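PDB 4ONZ: putative glycoside hydrolase from Bacteroides ovatus, which is a putative glycoside hydrolase of the beta-fructosidase-like clan, folded largely from beta strands, probably as a five-bladed beta propeller as in its relatives. Local coordinates for residues A[19-24]-A[347-352]; A[322-327]-A[334-339]. All blocks are in the same frame, centred on the assembly; numbering follows the deposited sequence. Where two conformers were deposited one is given.

Interaction 1: A[19-24]-A[347-352]; sequences LRPEGV and VAVCDD
Leu19 and Val349 face each other as an antiparallel hydrogen-bonded pair, and their backbones satisfy one another twice. The amide of Leu19 gives to the carbonyl of Val349 (N to O 2.8 Å), and the amide of Val349 returns a bond to the carbonyl of Leu19 (N to O 2.9 Å). Both bonds are close to straight at the hydrogen, at 171° and 161°. The same Leu19 O also receives a CA-H...O contact from Ala348 CA at 3.4 Å, and the methyl of Ala348 sits beside that carbonyl (CB to Leu19 O 3.8 Å), a small residue where the two backbones come closest. The pairing is a single bridge. Pro21, which has no amide hydrogen to offer, continues the contact with its ring: its CG meets Val349 CG2 at 4.0 Å, the two side chains crossing at about a right angle, and its CD lies 3.4 Å from Val347 O. In Val349, CG1 is anti to the backbone N (chi1 -174°), which leaves CG2 as the branch that reaches the proline. Farther along, Val24 CG2 touches Val347 CG1 at 4.2 Å. Two further polar groups find partners nearby: Val347 N bonds to Asn25 OD1, and Arg20 NE forms a salt bridge with Glu312 OE2. The chemistry is thus divided between two backbone bonds, which set the register at Leu19, and apolar groups that add no polar demands; together they join the N-terminal segment to the edge strand of the 322-350 sheet, probably the propeller's last blade.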
ATOM      1  N   LEU A  19       0.442 -12.031  14.046  1.00 24.15           N
ATOM      2  CA  LEU A  19      -0.665 -12.321  14.956  1.00 25.25           C
ATOM      3  C   LEU A  19      -1.396 -11.038  15.350  1.00 24.26           C
ATOM      4  O   LEU A  19      -0.762 -10.009  15.618  1.00 22.80           O
ATOM      5  CB  LEU A  19      -0.139 -13.027  16.210  1.00 26.72           C
ATOM      6  CG  LEU A  19       0.677 -14.299  15.963  1.00 28.85           C
ATOM      7  CD1 LEU A  19       1.194 -14.859  17.285  1.00 31.03           C
ATOM      8  CD2 LEU A  19      -0.144 -15.346  15.216  1.00 29.28           C
ATOM      9  N   ARG A  20      -2.727 -11.113  15.386  1.00 21.69           N
ATOM     10  CA  ARG A  20      -3.560  -9.983  15.782  1.00 23.38           C
ATOM     11  C   ARG A  20      -3.490  -9.861  17.311  1.00 23.61           C
ATOM     12  O   ARG A  20      -3.823 -10.827  17.997  1.00 23.90           O
ATOM     13  CB  ARG A  20      -5.010 -10.231  15.359  1.00 24.60           C
ATOM     14  CG  ARG A  20      -5.230 -10.435  13.854  1.00 26.67           C
ATOM     15  CD  ARG A  20      -6.547 -11.158  13.597  1.00 28.01           C
ATOM     16  NE  ARG A  20      -6.865 -11.340  12.178  1.00 29.05           N
ATOM     17  CZ  ARG A  20      -6.417 -12.337  11.413  1.00 29.86           C
ATOM     18  NH1 ARG A  20      -5.576 -13.253  11.890  1.00 30.29           N
ATOM     19  NH2 ARG A  20      -6.787 -12.402  10.146  1.00 28.21           N
ATOM     20  N   PRO A  21      -3.042  -8.702  17.852  1.00 23.23           N
ATOM     21  CA  PRO A  21      -3.014  -8.593  19.319  1.00 24.84           C
ATOM     22  C   PRO A  21      -4.444  -8.602  19.851  1.00 27.08           C
ATOM     23  O   PRO A  21      -5.286  -7.845  19.359  1.00 26.22           O
ATOM     24  CB  PRO A  21      -2.319  -7.250  19.584  1.00 25.21           C
ATOM     25  CG  PRO A  21      -1.739  -6.816  18.280  1.00 25.88           C
ATOM     26  CD  PRO A  21      -2.552  -7.473  17.203  1.00 22.86           C
ATOM     27  N   GLU A  22      -4.721  -9.449  20.839  1.00 26.97           N
ATOM     28  CA  GLU A  22      -6.083  -9.578  21.356  0.60 28.89           C
ATOM     29  C   GLU A  22      -6.684  -8.250  21.838  1.00 30.22           C
ATOM     30  O   GLU A  22      -6.043  -7.474  22.543  1.00 32.11           O
ATOM     31  CB  GLU A  22      -6.169 -10.628  22.472  0.60 31.55           C
ATOM     32  CG  GLU A  22      -7.605 -11.039  22.781  0.60 31.63           C
ATOM     33  CD  GLU A  22      -7.718 -12.148  23.809  0.60 33.59           C
ATOM     34  OE1 GLU A  22      -6.976 -12.127  24.808  0.60 32.13           O
ATOM     35  OE2 GLU A  22      -8.577 -13.033  23.626  0.60 36.18           O
ATOM     36  N   GLY A  23      -7.924  -8.007  21.410  1.00 29.78           N
ATOM     37  CA  GLY A  23      -8.710  -6.849  21.803  1.00 30.42           C
ATOM     38  C   GLY A  23      -8.332  -5.460  21.357  1.00 30.43           C
ATOM     39  O   GLY A  23      -8.999  -4.513  21.752  1.00 35.46           O
ATOM     40  N   VAL A  24      -7.290  -5.307  20.546  1.00 28.16           N
ATOM     41  CA  VAL A  24      -6.850  -3.961  20.151  1.00 28.32           C
ATOM     42  C   VAL A  24      -7.456  -3.467  18.842  1.00 24.83           C
ATOM     43  O   VAL A  24      -7.474  -2.262  18.586  1.00 24.74           O
ATOM     44  CB  VAL A  24      -5.310  -3.851  20.025  1.00 29.78           C
ATOM     45  CG1 VAL A  24      -4.635  -4.406  21.269  1.00 32.33           C
ATOM     46  CG2 VAL A  24      -4.790  -4.559  18.776  1.00 30.29           C
ATOM     47  N   VAL A 347      -4.160  -3.953  12.839  1.00 19.26           N
ATOM     48  CA  VAL A 347      -2.743  -4.267  12.931  1.00 20.06           C
ATOM     49  C   VAL A 347      -2.519  -5.725  13.332  1.00 20.64           C
ATOM     50  O   VAL A 347      -3.319  -6.309  14.080  1.00 20.91           O
ATOM     51  CB  VAL A 347      -2.035  -3.326  13.949  1.00 20.87           C
ATOM     52  CG1 VAL A 347      -2.513  -3.586  15.373  1.00 22.00           C
ATOM     53  CG2 VAL A 347      -0.524  -3.473  13.878  1.00 21.57           C
ATOM     54  N   ALA A 348      -1.441  -6.307  12.806  1.00 20.70           N
ATOM     55  CA  ALA A 348      -0.992  -7.661  13.169  1.00 21.43           C
ATOM     56  C   ALA A 348       0.521  -7.563  13.296  1.00 21.23           C
ATOM     57  O   ALA A 348       1.163  -6.756  12.610  1.00 21.09           O
ATOM     58  CB  ALA A 348      -1.406  -8.704  12.140  1.00 22.79           C
ATOM     59  N   VAL A 349       1.094  -8.382  14.165  1.00 22.56           N
ATOM     60  CA  VAL A 349       2.504  -8.245  14.540  1.00 23.04           C
ATOM     61  C   VAL A 349       3.288  -9.547  14.421  1.00 24.11           C
ATOM     62  O   VAL A 349       2.780 -10.606  14.767  1.00 24.79           O
ATOM     63  CB  VAL A 349       2.582  -7.758  16.007  1.00 23.74           C
ATOM     64  CG1 VAL A 349       4.021  -7.458  16.417  1.00 23.57           C
ATOM     65  CG2 VAL A 349       1.689  -6.535  16.199  1.00 24.01           C
ATOM     66  N   CYS A 350       4.526  -9.440  13.937  1.00 23.13           N
ATOM     67  CA  CYS A 350       5.438 -10.570  13.767  1.00 25.11           C
ATOM     68  C   CYS A 350       6.726 -10.324  14.551  1.00 27.63           C
ATOM     69  O   CYS A 350       7.371  -9.285  14.392  1.00 26.36           O
ATOM     70  CB  CYS A 350       5.769 -10.752  12.292  1.00 26.63           C
ATOM     71  SG  CYS A 350       6.962 -12.053  11.898  1.00 28.76           S
ATOM     72  N   ASP A 351       7.107 -11.276  15.394  1.00 29.91           N
ATOM     73  CA  ASP A 351       8.328 -11.123  16.190  1.00 32.16           C
ATOM     74  C   ASP A 351       9.525 -11.914  15.646  1.00 32.95           C
ATOM     75  O   ASP A 351      10.571 -11.961  16.286  1.00 35.28           O
ATOM     76  CB  ASP A 351       8.046 -11.445  17.663  1.00 37.17           C
ATOM     77  CG  ASP A 351       7.507 -12.835  17.864  1.00 37.35           C
ATOM     78  OD1 ASP A 351       7.786 -13.716  17.025  1.00 43.57           O
ATOM     79  OD2 ASP A 351       6.802 -13.049  18.870  1.00 45.27           O
ATOM     80  N   ASP A 352       9.373 -12.521  14.465  1.00 33.79           N
ATOM     81  CA  ASP A 352      10.459 -13.270  13.815  1.00 34.09           C
ATOM     82  C   ASP A 352      11.033 -12.419  12.678  1.00 31.08           C
ATOM     83  O   ASP A 352      10.484 -12.399  11.572  1.00 30.56           O
ATOM     84  CB  ASP A 352       9.946 -14.614  13.281  1.00 38.94           C
ATOM     85  CG  ASP A 352      11.039 -15.446  12.616  1.00 41.51           C
ATOM     86  OD1 ASP A 352      12.232 -15.077  12.700  1.00 38.66           O
ATOM     87  OD2 ASP A 352      10.695 -16.483  12.004  1.00 47.38           O
TER

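Interaction 2: A[322-327]-A[334-339]; sequences VFIEGL and LYLYYG
Strands 322-327 and 334-339 run antiparallel with a strong twist, 135° between their directions, and their register slips by one residue at a classic beta bulge where Glu325 and Gly326 both face Tyr337. Tyr337 O accepts both amides there, from Glu325 N and Gly326 N at 3.1 Å each, the first nearly along the C=O axis and the second tilted 17° from the carbonyl plane. Tyr337 N returns a bond to Gly326 O (2.9 Å). Gly326 suits this place because a CB would come tight against that of Tyr337. Before the bulge, on the 322-327 strand, Phe323 exchanges a pair of backbone bonds with Gly339. On the face carrying Ile324, Leu327, Leu336 and Tyr338 the packing is apolar and close. Ile324 uses two branches: CG2, anti to the backbone N, presses on Leu336 CD1 at 3.3 Å, tighter than usual carbon contact, while CD1 lies 3.4 Å from Tyr338 CB. Leu327 CD1 reaches Leu336 CD1 at 3.9 Å. Tyr338, with its ring set between backbone N and carbonyl carbon (chi1 60°), receives Val322 CG1 obliquely, 3.7 Å from CE2. Its hydroxyl is bonded to Glu312, and that of Tyr337 to Gly92 O, so both buried phenols have polar partners. Pro250 of strand 245-255 packs on Ile324 and Leu327, whereas Tyr337 lies against Pro54 and Ala56 of strand 50-59. Strand 333-340 is the middle of a three-stranded antiparallel sheet, with 322-330 along one edge and 344-350 along the other.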
ATOM      1  N   VAL A 322      -9.584  -8.410   3.923  1.00 17.26           N
ATOM      2  CA  VAL A 322      -8.418  -7.717   4.468  1.00 17.42           C
ATOM      3  C   VAL A 322      -7.515  -7.265   3.321  1.00 16.77           C
ATOM      4  O   VAL A 322      -7.378  -7.973   2.319  1.00 16.80           O
ATOM      5  CB  VAL A 322      -7.621  -8.574   5.487  1.00 18.83           C
ATOM      6  CG1 VAL A 322      -8.503  -8.930   6.663  1.00 19.99           C
ATOM      7  CG2 VAL A 322      -7.049  -9.836   4.857  1.00 19.00           C
ATOM      8  N   PHE A 323      -6.925  -6.076   3.464  1.00 16.34           N
ATOM      9  CA  PHE A 323      -6.081  -5.491   2.412  1.00 16.10           C
ATOM     10  C   PHE A 323      -4.834  -4.910   3.057  1.00 16.41           C
ATOM     11  O   PHE A 323      -4.899  -3.884   3.745  1.00 15.39           O
ATOM     12  CB  PHE A 323      -6.861  -4.427   1.652  1.00 16.43           C
ATOM     13  CG  PHE A 323      -6.194  -3.979   0.381  1.00 16.31           C
ATOM     14  CD1 PHE A 323      -6.358  -4.701  -0.789  1.00 17.86           C
ATOM     15  CD2 PHE A 323      -5.432  -2.827   0.346  1.00 16.06           C
ATOM     16  CE1 PHE A 323      -5.761  -4.292  -1.971  1.00 16.65           C
ATOM     17  CE2 PHE A 323      -4.841  -2.413  -0.828  1.00 17.64           C
ATOM     18  CZ  PHE A 323      -5.005  -3.143  -1.988  1.00 16.78           C
ATOM     19  N   ILE A 324      -3.712  -5.592   2.838  1.00 16.29           N
ATOM     20  CA  ILE A 324      -2.429  -5.271   3.475  1.00 17.69           C
ATOM     21  C   ILE A 324      -1.717  -4.166   2.736  1.00 16.43           C
ATOM     22  O   ILE A 324      -1.509  -4.269   1.528  1.00 15.09           O
ATOM     23  CB  ILE A 324      -1.488  -6.492   3.509  1.00 20.12           C
ATOM     24  CG1 ILE A 324      -2.208  -7.751   4.000  1.00 24.13           C
ATOM     25  CG2 ILE A 324      -0.260  -6.208   4.364  1.00 22.20           C
ATOM     26  CD1 ILE A 324      -2.919  -7.623   5.321  1.00 25.55           C
ATOM     27  N   GLU A 325      -1.319  -3.114   3.449  1.00 15.24           N
ATOM     28  CA  GLU A 325      -0.729  -1.966   2.756  1.00 15.35           C
ATOM     29  C   GLU A 325       0.413  -1.246   3.479  1.00 16.30           C
ATOM     30  O   GLU A 325       1.119  -0.433   2.861  1.00 15.76           O
ATOM     31  CB  GLU A 325      -1.879  -1.014   2.408  1.00 15.52           C
ATOM     32  CG  GLU A 325      -1.568   0.128   1.440  1.00 15.19           C
ATOM     33  CD  GLU A 325      -2.835   0.808   0.946  1.00 16.22           C
ATOM     34  OE1 GLU A 325      -3.899   0.135   0.906  1.00 16.49           O
ATOM     35  OE2 GLU A 325      -2.784   2.015   0.595  1.00 15.78           O
ATOM     36  N   GLY A 326       0.601  -1.545   4.766  1.00 15.53           N
ATOM     37  CA  GLY A 326       1.682  -0.956   5.545  1.00 16.77           C
ATOM     38  C   GLY A 326       2.509  -2.006   6.247  1.00 16.57           C
ATOM     39  O   GLY A 326       1.976  -2.991   6.740  1.00 17.89           O
ATOM     40  N   LEU A 327       3.820  -1.792   6.286  1.00 18.09           N
ATOM     41  CA  LEU A 327       4.740  -2.701   6.934  1.00 20.78           C
ATOM     42  C   LEU A 327       5.877  -1.904   7.551  1.00 20.95           C
ATOM     43  O   LEU A 327       6.621  -1.207   6.842  1.00 20.43           O
ATOM     44  CB  LEU A 327       5.300  -3.707   5.928  1.00 20.66           C
ATOM     45  CG  LEU A 327       6.285  -4.725   6.490  1.00 21.68           C
ATOM     46  CD1 LEU A 327       5.621  -5.623   7.538  1.00 23.31           C
ATOM     47  CD2 LEU A 327       6.864  -5.557   5.352  1.00 22.75           C
ATOM     48  N   LEU A 334       7.901  -6.708  13.369  1.00 25.37           N
ATOM     49  CA  LEU A 334       7.276  -6.195  12.160  1.00 22.86           C
ATOM     50  C   LEU A 334       5.795  -6.001  12.436  1.00 21.38           C
ATOM     51  O   LEU A 334       5.127  -6.911  12.930  1.00 21.60           O
ATOM     52  CB  LEU A 334       7.466  -7.154  10.989  1.00 24.99           C
ATOM     53  CG  LEU A 334       8.831  -7.195  10.304  1.00 27.16           C
ATOM     54  CD1 LEU A 334       8.858  -8.355   9.314  1.00 27.87           C
ATOM     55  CD2 LEU A 334       9.114  -5.872   9.604  1.00 27.98           C
ATOM     56  N   TYR A 335       5.300  -4.800  12.152  1.00 21.59           N
ATOM     57  CA  TYR A 335       3.890  -4.460  12.295  1.00 20.69           C
ATOM     58  C   TYR A 335       3.269  -4.311  10.909  1.00 21.52           C
ATOM     59  O   TYR A 335       3.721  -3.493  10.094  1.00 21.31           O
ATOM     60  CB  TYR A 335       3.726  -3.152  13.066  1.00 20.82           C
ATOM     61  CG  TYR A 335       4.157  -3.232  14.519  1.00 22.48           C
ATOM     62  CD1 TYR A 335       5.503  -3.245  14.861  1.00 23.07           C
ATOM     63  CD2 TYR A 335       3.216  -3.273  15.549  1.00 23.32           C
ATOM     64  CE1 TYR A 335       5.907  -3.330  16.179  1.00 24.96           C
ATOM     65  CE2 TYR A 335       3.616  -3.355  16.877  1.00 25.27           C
ATOM     66  CZ  TYR A 335       4.962  -3.382  17.183  1.00 26.66           C
ATOM     67  OH  TYR A 335       5.375  -3.463  18.497  1.00 27.48           O
ATOM     68  N   LEU A 336       2.211  -5.082  10.679  1.00 20.72           N
ATOM     69  CA  LEU A 336       1.467  -5.097   9.421  1.00 21.82           C
ATOM     70  C   LEU A 336       0.168  -4.308   9.617  1.00 20.09           C
ATOM     71  O   LEU A 336      -0.610  -4.630  10.519  1.00 19.86           O
ATOM     72  CB  LEU A 336       1.131  -6.554   9.100  1.00 22.37           C
ATOM     73  CG  LEU A 336       0.773  -6.946   7.681  1.00 25.24           C
ATOM     74  CD1 LEU A 336       1.954  -6.645   6.771  1.00 28.14           C
ATOM     75  CD2 LEU A 336       0.436  -8.422   7.652  1.00 26.07           C
ATOM     76  N   TYR A 337      -0.075  -3.307   8.775  1.00 18.54           N
ATOM     77  CA  TYR A 337      -1.285  -2.494   8.849  1.00 17.26           C
ATOM     78  C   TYR A 337      -2.130  -2.763   7.632  1.00 17.26           C
ATOM     79  O   TYR A 337      -1.633  -2.766   6.499  1.00 17.13           O
ATOM     80  CB  TYR A 337      -0.955  -1.007   8.987  1.00 18.76           C
ATOM     81  CG  TYR A 337      -0.334  -0.705  10.310  1.00 19.12           C
ATOM     82  CD1 TYR A 337      -1.128  -0.504  11.425  1.00 19.99           C
ATOM     83  CD2 TYR A 337       1.051  -0.686  10.470  1.00 19.10           C
ATOM     84  CE1 TYR A 337      -0.563  -0.264  12.664  1.00 19.69           C
ATOM     85  CE2 TYR A 337       1.616  -0.442  11.695  1.00 19.56           C
ATOM     86  CZ  TYR A 337       0.802  -0.229  12.789  1.00 19.79           C
ATOM     87  OH  TYR A 337       1.348  -0.013  14.025  1.00 20.91           O
ATOM     88  N   TYR A 338      -3.408  -2.988   7.869  1.00 17.20           N
ATOM     89  CA  TYR A 338      -4.314  -3.370   6.798  1.00 17.23           C
ATOM     90  C   TYR A 338      -5.695  -2.810   6.965  1.00 16.46           C
ATOM     91  O   TYR A 338      -6.110  -2.473   8.083  1.00 17.04           O
ATOM     92  CB  TYR A 338      -4.393  -4.895   6.721  1.00 17.29           C
ATOM     93  CG  TYR A 338      -4.896  -5.641   7.966  1.00 18.56           C
ATOM     94  CD1 TYR A 338      -4.049  -5.912   9.058  1.00 18.38           C
ATOM     95  CD2 TYR A 338      -6.180  -6.167   8.003  1.00 18.27           C
ATOM     96  CE1 TYR A 338      -4.511  -6.627  10.165  1.00 18.72           C
ATOM     97  CE2 TYR A 338      -6.643  -6.876   9.099  1.00 18.89           C
ATOM     98  CZ  TYR A 338      -5.815  -7.111  10.174  1.00 19.29           C
ATOM     99  OH  TYR A 338      -6.320  -7.830  11.242  1.00 21.38           O
ATOM    100  N   GLY A 339      -6.378  -2.678   5.831  1.00 17.91           N
ATOM    101  CA  GLY A 339      -7.751  -2.266   5.804  1.00 17.36           C
ATOM    102  C   GLY A 339      -8.538  -3.520   6.126  1.00 19.82           C
ATOM    103  O   GLY A 339      -8.251  -4.602   5.587  1.00 17.53           O
TER

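Interactions 1 and 2 belong to one sheet, their centres 11 Å apart, and strand 333-340 lies between the hairpin partner 322-330 and strand 344-350. Backbone bonds join them directly: Ala348 O lies 2.8 Å from Leu336 N, and Cys350 N lies 2.8 Å from Leu334 O. Val347 CG2 also packs 3.4 Å from Tyr337 CE1. Glu312 serves both contacts, meeting Arg20 from one and Tyr338 from the other. The centre of interaction 1 lies about 19 Å from the chain centre and that of interaction 2 about 8 Å, so the sheet runs from the periphery inward. There the Phe323 side chain comes within about 3 Å of an unidentified ligand, probably from the crystallisation liquor, though such molecules often mark a pocket.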